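Local coordinates for protein thioesterase (Pseudomonas aeruginosa, PDB 2O5U) that is a putative thioesterase of the 4-hydroxybenzoyl-CoA thioesterase family that probably hydrolyses fatty acyl-CoA thioesters, at residues E11-F16 with A102-G107; H24-Y29 with P76-Q81; V89-L92 with V97-E100; H119-R124 with V130-E135. All coordinates share one frame; numbering follows the deposited sequence.

Interaction 1 (E11-F16 with A102-G107); sequences EQYLHF and ALFLEG
An aromatic cluster of Tyr13, Phe16 and Phe104 joins the entry into the first strand of the hotdog sheet, 15-19, to the end of strand 96-105, with strand 83-92 running between them. Phe104 holds the middle. It turns an edge toward the face of Tyr13 in an offset edge-to-face pair, the centroids 5.9 Å apart and the planes at 70°, and its CZ comes to 3.9 Å from CD1 of Tyr13. One atom further round the ring, CE1 of Phe104 lies 3.8 Å from CE2 of Phe16; these two planes meet at 55°, neither stacked nor edge-to-face. In Tyr13 CG stands anti to the carbonyl carbon (chi1 -61°), which carries the ring over to strand 96-105, where the methyl of Ala102 nestles against its phenol end: Ala102 CB is 3.5 Å from CZ and 3.6 Å from OH of Tyr13. No hydrogen bond links the segments; the join is side-chain packing. Arg10 adds cation-pi contacts to both Phe16 and Phe104, while Ala114 of strand 113-123 packs on Tyr13 and Ala102. Backbone bonding goes instead to the strand between: Leu14 and His15 both face Leu87 there, a classic beta bulge at the start of the edge strand of the antiparallel hotdog sheet.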
# COMPACT_ATOMS: atom_id res chain seq x y z
N GLU A 11 -22.83 18.66 4.33
CA GLU A 11 -23.42 19.69 3.46
C GLU A 11 -22.40 20.72 3.01
O GLU A 11 -22.64 21.42 2.06
CB GLU A 11 -24.67 20.35 4.07
CG GLU A 11 -24.49 20.83 5.46
CD GLU A 11 -25.03 19.87 6.55
OE1 GLU A 11 -24.93 18.64 6.47
OE2 GLU A 11 -25.58 20.41 7.53
N GLN A 12 -21.24 20.77 3.66
CA GLN A 12 -20.14 21.64 3.21
C GLN A 12 -19.39 21.13 1.93
O GLN A 12 -18.52 21.84 1.39
CB GLN A 12 -19.10 21.84 4.36
CG GLN A 12 -19.60 22.54 5.63
CD GLN A 12 -18.58 22.43 6.80
OE1 GLN A 12 -18.94 22.06 7.93
NE2 GLN A 12 -17.32 22.77 6.53
N TYR A 13 -19.71 19.93 1.44
CA TYR A 13 -19.05 19.27 0.28
C TYR A 13 -20.05 19.10 -0.85
O TYR A 13 -21.24 18.93 -0.58
CB TYR A 13 -18.45 17.91 0.69
CG TYR A 13 -17.40 18.16 1.77
CD1 TYR A 13 -17.75 18.21 3.11
CD2 TYR A 13 -16.09 18.47 1.43
CE1 TYR A 13 -16.79 18.52 4.10
CE2 TYR A 13 -15.11 18.79 2.39
CZ TYR A 13 -15.48 18.82 3.71
OH TYR A 13 -14.51 19.13 4.64
N LEU A 14 -19.58 19.11 -2.09
CA LEU A 14 -20.49 19.20 -3.25
C LEU A 14 -20.68 17.90 -4.07
O LEU A 14 -21.72 17.71 -4.78
CB LEU A 14 -20.07 20.33 -4.17
CG LEU A 14 -20.57 21.71 -3.75
CD1 LEU A 14 -19.86 22.29 -2.48
CD2 LEU A 14 -20.42 22.69 -4.91
N HIS A 15 -19.70 17.02 -3.96
CA HIS A 15 -19.68 15.78 -4.68
C HIS A 15 -19.21 14.66 -3.75
O HIS A 15 -18.23 14.85 -3.00
CB HIS A 15 -18.70 15.90 -5.84
CG HIS A 15 -18.44 14.61 -6.56
ND1 HIS A 15 -19.31 14.10 -7.51
CD2 HIS A 15 -17.42 13.73 -6.48
CE1 HIS A 15 -18.83 12.96 -7.97
NE2 HIS A 15 -17.69 12.72 -7.36
N PHE A 16 -19.84 13.50 -3.87
CA PHE A 16 -19.54 12.34 -3.03
C PHE A 16 -19.18 11.09 -3.80
O PHE A 16 -19.78 10.79 -4.83
CB PHE A 16 -20.74 12.04 -2.11
CG PHE A 16 -20.91 13.09 -1.08
CD1 PHE A 16 -21.63 14.23 -1.38
CD2 PHE A 16 -20.26 12.98 0.15
CE1 PHE A 16 -21.76 15.26 -0.44
CE2 PHE A 16 -20.38 14.00 1.09
CZ PHE A 16 -21.11 15.14 0.79
N ALA A 102 -13.39 15.29 2.79
CA ALA A 102 -13.68 14.71 4.10
C ALA A 102 -14.15 13.27 3.86
O ALA A 102 -14.77 12.97 2.83
CB ALA A 102 -14.72 15.58 4.88
N LEU A 103 -13.83 12.37 4.79
CA LEU A 103 -14.32 11.01 4.78
C LEU A 103 -15.49 10.96 5.75
O LEU A 103 -15.41 11.50 6.87
CB LEU A 103 -13.24 10.01 5.23
CG LEU A 103 -13.64 8.52 5.27
CD1 LEU A 103 -12.45 7.61 4.96
CD2 LEU A 103 -14.30 8.13 6.59
N PHE A 104 -16.53 10.26 5.33
CA PHE A 104 -17.75 9.99 6.10
C PHE A 104 -18.06 8.51 6.11
O PHE A 104 -17.87 7.83 5.10
CB PHE A 104 -18.96 10.70 5.45
CG PHE A 104 -18.79 12.20 5.33
CD1 PHE A 104 -18.26 12.77 4.17
CD2 PHE A 104 -19.16 13.04 6.41
CE1 PHE A 104 -18.11 14.19 4.09
CE2 PHE A 104 -18.97 14.44 6.35
CZ PHE A 104 -18.44 15.01 5.19
N LEU A 105 -18.69 8.01 7.16
CA LEU A 105 -19.27 6.65 7.01
C LEU A 105 -20.43 6.78 6.04
O LEU A 105 -21.10 7.81 6.04
CB LEU A 105 -19.78 6.10 8.35
CG LEU A 105 -18.74 5.47 9.28
CD1 LEU A 105 -19.41 4.91 10.54
CD2 LEU A 105 -17.94 4.36 8.52
N GLU A 106 -20.65 5.79 5.18
CA GLU A 106 -21.82 5.89 4.31
C GLU A 106 -23.02 5.74 5.25
O GLU A 106 -23.06 4.85 6.13
CB GLU A 106 -21.84 4.86 3.16
CG GLU A 106 -22.15 3.43 3.61
CD GLU A 106 -22.90 2.60 2.58
OE1 GLU A 106 -22.65 2.78 1.36
OE2 GLU A 106 -23.74 1.78 3.01
N GLY A 107 -23.95 6.66 5.09
CA GLY A 107 -25.03 6.78 6.04
C GLY A 107 -24.58 7.58 7.26
O GLY A 107 -24.73 7.11 8.40

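Interaction 2 (H24-Y29 with P76-Q81); sequences HDNDIY and PVAFPQ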
# COMPACT_ATOMS: atom_id res chain seq x y z
N HIS A 24 -6.14 -4.59 4.17
CA HIS A 24 -4.91 -4.05 4.75
C HIS A 24 -5.04 -2.54 4.98
O HIS A 24 -4.04 -1.87 5.28
CB HIS A 24 -3.67 -4.39 3.87
CG HIS A 24 -2.35 -4.32 4.60
ND1 HIS A 24 -1.15 -4.65 3.99
CD2 HIS A 24 -2.04 -4.04 5.90
CE1 HIS A 24 -0.17 -4.55 4.87
NE2 HIS A 24 -0.68 -4.17 6.03
N ASP A 25 -6.23 -1.96 4.74
CA ASP A 25 -6.44 -0.56 5.18
C ASP A 25 -6.20 -0.49 6.68
O ASP A 25 -5.65 0.51 7.15
CB ASP A 25 -7.84 -0.04 4.88
CG ASP A 25 -8.07 0.24 3.38
OD1 ASP A 25 -7.07 0.28 2.61
OD2 ASP A 25 -9.26 0.41 3.01
N ASN A 26 -6.61 -1.54 7.41
CA ASN A 26 -6.42 -1.52 8.87
C ASN A 26 -4.94 -1.72 9.18
O ASN A 26 -4.26 -2.53 8.55
CB ASN A 26 -7.27 -2.62 9.57
CG ASN A 26 -8.76 -2.34 9.49
OD1 ASN A 26 -9.15 -1.21 9.28
ND2 ASN A 26 -9.57 -3.36 9.65
N ASP A 27 -4.42 -1.03 10.17
CA ASP A 27 -3.06 -1.36 10.61
C ASP A 27 -3.12 -2.15 11.93
O ASP A 27 -4.18 -2.71 12.31
CB ASP A 27 -2.18 -0.11 10.72
CG ASP A 27 -2.61 0.83 11.89
OD1 ASP A 27 -3.47 0.48 12.84
OD2 ASP A 27 -2.06 1.94 11.84
N ILE A 28 -1.98 -2.24 12.59
CA ILE A 28 -1.82 -3.16 13.73
C ILE A 28 -2.74 -2.79 14.93
O ILE A 28 -3.12 -3.64 15.72
CB ILE A 28 -0.32 -3.23 14.14
CG1 ILE A 28 -0.11 -4.33 15.18
CG2 ILE A 28 0.20 -1.89 14.59
CD1 ILE A 28 1.37 -4.53 15.46
N TYR A 29 -3.15 -1.52 15.03
CA TYR A 29 -4.07 -1.10 16.11
C TYR A 29 -5.53 -1.24 15.71
O TYR A 29 -6.41 -0.91 16.50
CB TYR A 29 -3.76 0.31 16.55
CG TYR A 29 -2.33 0.52 17.05
CD1 TYR A 29 -1.75 -0.35 17.94
CD2 TYR A 29 -1.60 1.62 16.64
CE1 TYR A 29 -0.46 -0.14 18.43
CE2 TYR A 29 -0.30 1.84 17.14
CZ TYR A 29 0.23 0.96 18.03
OH TYR A 29 1.49 1.15 18.56
N PRO A 76 -11.87 7.30 14.29
CA PRO A 76 -11.47 6.18 13.39
C PRO A 76 -12.60 5.53 12.58
O PRO A 76 -13.78 5.59 12.97
CB PRO A 76 -10.82 5.17 14.36
CG PRO A 76 -11.37 5.43 15.67
CD PRO A 76 -11.71 6.95 15.72
N VAL A 77 -12.24 4.93 11.47
CA VAL A 77 -13.10 3.96 10.82
C VAL A 77 -12.26 2.70 10.62
O VAL A 77 -11.08 2.71 10.86
CB VAL A 77 -13.65 4.48 9.43
CG1 VAL A 77 -14.44 5.76 9.60
CG2 VAL A 77 -12.54 4.63 8.37
N ALA A 78 -12.88 1.61 10.21
CA ALA A 78 -12.15 0.37 10.05
C ALA A 78 -12.73 -0.41 8.90
O ALA A 78 -13.97 -0.50 8.77
CB ALA A 78 -12.23 -0.45 11.40
N PHE A 79 -11.87 -1.01 8.09
CA PHE A 79 -12.31 -2.06 7.17
C PHE A 79 -13.12 -3.06 8.04
O PHE A 79 -12.69 -3.39 9.17
CB PHE A 79 -11.11 -2.76 6.49
CG PHE A 79 -11.45 -4.11 5.91
CD1 PHE A 79 -11.95 -4.22 4.61
CD2 PHE A 79 -11.34 -5.27 6.67
CE1 PHE A 79 -12.30 -5.44 4.09
CE2 PHE A 79 -11.70 -6.51 6.14
CZ PHE A 79 -12.19 -6.59 4.86
N PRO A 80 -14.27 -3.55 7.54
CA PRO A 80 -14.87 -3.39 6.22
C PRO A 80 -16.01 -2.34 6.19
O PRO A 80 -16.93 -2.45 5.36
CB PRO A 80 -15.46 -4.77 5.96
CG PRO A 80 -15.89 -5.22 7.35
CD PRO A 80 -15.11 -4.46 8.37
N GLN A 81 -15.94 -1.33 7.04
CA GLN A 81 -16.91 -0.25 6.94
C GLN A 81 -16.95 0.37 5.53
O GLN A 81 -15.90 0.52 4.82
CB GLN A 81 -16.65 0.80 8.02
CG GLN A 81 -17.03 0.24 9.41
CD GLN A 81 -16.77 1.22 10.51
OE1 GLN A 81 -15.66 1.71 10.65
NE2 GLN A 81 -17.80 1.57 11.27
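Two loops of the hotdog fold approach each other at Asn26 and Ala78, whose CA atoms are 6.1 Å apart: segment 24-29, which starts from a 3-10 turn at 24-25 and leads toward helix 34-53, and segment 76-81, which leads toward strand 83-92. The carboxamide of Asn26 does the gripping, holding the backbone of Phe79 at two points. OD1 accepts from Phe79 N at 3.0 Å, a bent bond with 136° at the hydrogen. ND2 donates to Phe79 O at 3.2 Å and much straighter, 166°, with the acceptor close to the plane of the amide. Using both ends on one residue fixes the rotation of the amide and ties the loops together where neither forms a strand. CG of Asn26 sits anti to its carbonyl carbon (chi1 -69°), sending the amide across to the other loop. CB of Phe79 packs 3.6 Å from ND2 of Asn26, and that nitrogen also lies at the ring edge, near its plane. Pro80, joined by a cis peptide, lays its CB over a face of the same ring. Each loop is braced from within: Asp27 OD1 takes the backbone N of Tyr29 in an Asx turn, and Gln81 OE1 takes that of Ala78. The site lies at a subunit interface, where Asp25 forms a salt bridge with Arg22 of the third subunit and Asp27 OD2 receives Trp23 NE1 of the second. Beside the paired bonds, OD1 of Asn26 also comes 3.5 Å from CA of Ala78.

Interaction 3 (V89-L92 with V97-E100); sequences VARL and VQYE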
# COMPACT_ATOMS: atom_id res chain seq x y z
N VAL A 89 -13.98 22.18 -4.28
CA VAL A 89 -12.81 22.95 -4.69
C VAL A 89 -12.91 24.24 -3.88
O VAL A 89 -13.91 24.95 -3.94
CB VAL A 89 -12.85 23.19 -6.23
CG1 VAL A 89 -12.07 24.45 -6.64
CG2 VAL A 89 -12.36 21.88 -6.96
N ALA A 90 -11.86 24.54 -3.13
CA ALA A 90 -11.82 25.78 -2.32
C ALA A 90 -11.29 26.92 -3.15
O ALA A 90 -11.71 28.05 -2.98
CB ALA A 90 -10.92 25.60 -1.09
N ARG A 91 -10.32 26.66 -4.00
CA ARG A 91 -9.88 27.68 -4.97
C ARG A 91 -9.41 27.12 -6.28
O ARG A 91 -8.86 26.01 -6.34
CB ARG A 91 -8.88 28.71 -4.43
CG ARG A 91 -7.69 28.21 -3.72
CD ARG A 91 -6.46 29.16 -3.97
NE ARG A 91 -5.32 28.25 -4.08
CZ ARG A 91 -4.77 27.85 -5.23
NH1 ARG A 91 -5.15 28.36 -6.41
NH2 ARG A 91 -3.79 26.96 -5.18
N LEU A 92 -9.63 27.89 -7.34
CA LEU A 92 -9.34 27.43 -8.67
C LEU A 92 -8.62 28.56 -9.38
O LEU A 92 -9.15 29.67 -9.55
CB LEU A 92 -10.63 27.01 -9.39
CG LEU A 92 -10.56 26.67 -10.89
CD1 LEU A 92 -9.74 25.41 -11.05
CD2 LEU A 92 -11.96 26.43 -11.45
N VAL A 97 -5.08 24.33 -8.17
CA VAL A 97 -6.41 24.10 -7.63
C VAL A 97 -6.22 23.49 -6.23
O VAL A 97 -5.40 22.59 -6.00
CB VAL A 97 -7.32 23.23 -8.62
CG1 VAL A 97 -6.75 21.88 -8.91
CG2 VAL A 97 -8.81 23.10 -8.11
N GLN A 98 -6.96 24.06 -5.27
CA GLN A 98 -6.96 23.51 -3.89
C GLN A 98 -8.29 22.79 -3.67
O GLN A 98 -9.36 23.40 -3.75
CB GLN A 98 -6.80 24.61 -2.84
CG GLN A 98 -6.61 24.07 -1.33
CD GLN A 98 -7.41 24.84 -0.26
OE1 GLN A 98 -7.85 25.96 -0.48
NE2 GLN A 98 -7.60 24.22 0.93
N TYR A 99 -8.21 21.48 -3.35
CA TYR A 99 -9.37 20.66 -2.97
C TYR A 99 -9.55 20.62 -1.44
O TYR A 99 -8.56 20.63 -0.69
CB TYR A 99 -9.19 19.23 -3.47
CG TYR A 99 -8.72 19.09 -4.89
CD1 TYR A 99 -7.36 18.92 -5.21
CD2 TYR A 99 -9.62 19.17 -5.93
CE1 TYR A 99 -6.96 18.78 -6.59
CE2 TYR A 99 -9.25 19.05 -7.24
CZ TYR A 99 -7.93 18.86 -7.56
OH TYR A 99 -7.59 18.72 -8.88
N GLU A 100 -10.80 20.66 -1.00
CA GLU A 100 -11.18 20.18 0.36
C GLU A 100 -11.90 18.83 0.29
O GLU A 100 -12.82 18.68 -0.46
CB GLU A 100 -12.13 21.17 0.96
CG GLU A 100 -11.58 22.57 1.13
CD GLU A 100 -10.67 22.70 2.36
OE1 GLU A 100 -10.70 21.85 3.30
OE2 GLU A 100 -9.97 23.70 2.40
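Gln98 N lies over one face of the Arg91 guanidinium, 4.3 Å above its plane and offset toward the rim, and the guanidinium is 26° from the Gln98 amide plane. The phenol ring of Tyr99 meets Val89 obliquely, its CD2 4.0 Å from Val89 CG2. With CG between the backbone N and the carbonyl carbon (chi1 50°), Arg91 CG lies 3.8 Å from Gln98 CB; bends at the next two torsions bring the guanidinium back over the strand, and NH2 binds Ser96 OG. Underneath, the backbone is doubly gripped at Gln98: its O accepts from Ala90 N at 2.8 Å and, weakly, from Arg91 N at 3.4 Å, while its own N donates to Arg91 O at 2.9 Å. Val89 and Leu92, with Val97 and Tyr99, occupy the other side of the sheet. There CG2 of Val97 touches both Val89 CG1, at 3.8 Å, and Leu92 CD1, and Leu140 of helix 134-141 packs on Val89, Leu92 and Tyr99. The hydroxyl of Tyr99 is hydrogen-bonded to His119 ND1 on strand 113-123. The register slips by one residue, with Ala90 and Arg91 both facing Gln98, and the chain turns a corner at Ala90. This is a classic beta bulge in the antiparallel hairpin of strands 83-92 and 96-105 in the hotdog sheet.

Interaction 4 (H119-R124 with V130-E135); sequences HVFVER and VAIPQE
Phe121 reaches from strand 113-123 to Ile132, in the chain that comes back after the strand toward helix 134-141. Its CB leaves the strand toward that returning chain, and CG, anti to the carbonyl carbon (chi1 -76°), already lies 4.0 Å from CG1 of Ile132. The next atom, CD1, makes the tight contact, 3.4 Å from Ile132 CG1, and has the CD1 methyl of Ile132 at 4.1 Å. CE1 passes the same CG1 at 4.0 Å, so the isoleucine branch lies obliquely against one side of the ring, and farther out CE1 also packs against Val97 of strand 96-105. Leu136 of the helix and Val62 of strand 62-73 also pack on the phenylalanine. One backbone bond ties the segments: Val130 N donates to Phe121 O at 3.0 Å, with 162° at the hydrogen. CG2 of Val130 then rests 3.8 Å from Val122 C and the same distance from Glu123 N. The carboxylate of Glu123 is directed to its own turn, to Arg125 N and Ser126 OG. Pro133 follows as the N-cap of helix 134-141. A single polar tether backed by apolar packing thus holds the returning chain against the end of the strand, without continuing the sheet.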
# COMPACT_ATOMS: atom_id res chain seq x y z
N HIS A 119 -3.19 20.56 -6.29
CA HIS A 119 -2.62 20.26 -7.59
C HIS A 119 -2.04 21.52 -8.24
O HIS A 119 -2.69 22.60 -8.22
CB HIS A 119 -3.68 19.69 -8.56
CG HIS A 119 -3.82 18.19 -8.54
ND1 HIS A 119 -4.96 17.55 -8.97
CD2 HIS A 119 -2.94 17.21 -8.21
CE1 HIS A 119 -4.79 16.24 -8.88
NE2 HIS A 119 -3.57 16.01 -8.42
N VAL A 120 -0.86 21.35 -8.84
CA VAL A 120 -0.38 22.27 -9.91
C VAL A 120 -0.26 21.42 -11.17
O VAL A 120 0.26 20.29 -11.15
CB VAL A 120 1.02 22.91 -9.61
CG1 VAL A 120 1.46 23.83 -10.78
CG2 VAL A 120 0.98 23.74 -8.31
N PHE A 121 -0.72 21.98 -12.28
CA PHE A 121 -0.76 21.30 -13.53
C PHE A 121 0.49 21.67 -14.36
O PHE A 121 0.86 22.84 -14.50
CB PHE A 121 -2.12 21.52 -14.24
CG PHE A 121 -3.21 20.68 -13.65
CD1 PHE A 121 -3.96 21.16 -12.56
CD2 PHE A 121 -3.38 19.35 -14.04
CE1 PHE A 121 -4.96 20.36 -11.94
CE2 PHE A 121 -4.37 18.53 -13.43
CZ PHE A 121 -5.16 19.04 -12.37
N VAL A 122 1.13 20.64 -14.87
CA VAL A 122 2.37 20.84 -15.56
C VAL A 122 2.42 20.05 -16.85
O VAL A 122 1.74 19.01 -17.00
CB VAL A 122 3.64 20.44 -14.69
CG1 VAL A 122 3.80 21.32 -13.45
CG2 VAL A 122 3.68 18.97 -14.39
N GLU A 123 3.28 20.53 -17.77
CA GLU A 123 3.58 19.76 -18.97
C GLU A 123 4.24 18.40 -18.60
O GLU A 123 5.21 18.34 -17.82
CB GLU A 123 4.42 20.59 -19.96
CG GLU A 123 4.51 19.98 -21.37
CD GLU A 123 5.69 19.01 -21.52
OE1 GLU A 123 6.84 19.49 -21.40
OE2 GLU A 123 5.48 17.79 -21.76
N ARG A 124 3.68 17.30 -19.12
CA ARG A 124 4.09 15.93 -18.74
C ARG A 124 5.62 15.70 -18.70
O ARG A 124 6.16 15.27 -17.68
CB ARG A 124 3.32 14.90 -19.61
CG ARG A 124 3.55 13.40 -19.28
CD ARG A 124 2.40 12.49 -19.79
NE ARG A 124 2.39 11.18 -19.09
CZ ARG A 124 1.29 10.47 -18.87
NH1 ARG A 124 0.11 10.97 -19.27
NH2 ARG A 124 1.36 9.28 -18.22
N VAL A 130 1.56 24.69 -16.75
CA VAL A 130 0.74 25.13 -17.87
C VAL A 130 -0.59 25.47 -17.23
O VAL A 130 -0.79 25.14 -16.06
CB VAL A 130 0.53 24.01 -18.90
CG1 VAL A 130 1.78 23.88 -19.74
CG2 VAL A 130 0.14 22.70 -18.22
N ALA A 131 -1.50 26.07 -17.98
CA ALA A 131 -2.80 26.32 -17.36
C ALA A 131 -3.64 25.04 -17.36
O ALA A 131 -3.51 24.16 -18.26
CB ALA A 131 -3.53 27.45 -17.99
N ILE A 132 -4.47 24.93 -16.33
CA ILE A 132 -5.42 23.84 -16.26
C ILE A 132 -6.26 23.85 -17.56
O ILE A 132 -6.85 24.89 -17.92
CB ILE A 132 -6.34 24.03 -15.01
CG1 ILE A 132 -5.51 23.95 -13.70
CG2 ILE A 132 -7.51 23.08 -15.06
CD1 ILE A 132 -6.33 24.50 -12.41
N PRO A 133 -6.29 22.72 -18.26
CA PRO A 133 -7.06 22.57 -19.49
C PRO A 133 -8.54 22.92 -19.33
O PRO A 133 -9.12 22.61 -18.27
CB PRO A 133 -6.90 21.09 -19.82
CG PRO A 133 -5.48 20.74 -19.29
CD PRO A 133 -5.47 21.52 -17.97
N GLN A 134 -9.15 23.50 -20.38
CA GLN A 134 -10.54 24.03 -20.32
C GLN A 134 -11.61 23.03 -19.81
O GLN A 134 -12.44 23.36 -18.96
CB GLN A 134 -10.94 24.68 -21.66
CG GLN A 134 -12.24 25.53 -21.59
CD GLN A 134 -12.21 26.65 -20.54
OE1 GLN A 134 -11.34 27.52 -20.58
NE2 GLN A 134 -13.17 26.65 -19.62
N GLU A 135 -11.57 21.82 -20.34
CA GLU A 135 -12.54 20.81 -19.94
C GLU A 135 -12.36 20.43 -18.45
O GLU A 135 -13.33 20.23 -17.76
CB GLU A 135 -12.45 19.58 -20.89
CG GLU A 135 -13.37 18.39 -20.53
CD GLU A 135 -13.38 17.25 -21.61
OE1 GLU A 135 -14.15 16.29 -21.45
OE2 GLU A 135 -12.63 17.29 -22.63

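How the interactions relate
Interactions 1, 3 and 4 all bear on the one antiparallel sheet, whereas interaction 2 joins loops about 28 Å from interaction 3 and 35 Å from interaction 4, centre to centre, though it touches interaction 1 where Val77 packs on Leu103 and Leu105. Strand 96-105 serves both interaction 1, near its end, and interaction 3, near its start. Interactions 3 and 4 touch through Val97, whose N probably bonds to His119 O between neighbouring strands. Interactions 1, 2 and 4 are buried; interaction 3 is partly so, with Arg91 at the surface. Their chemistry follows position: aromatic rings and a methyl, with no hydrogen bond, in 1, a side-chain amide on backbone in 2 beside other subunits, strand pairing in 3, and one backbone bond with apolar packing in 4.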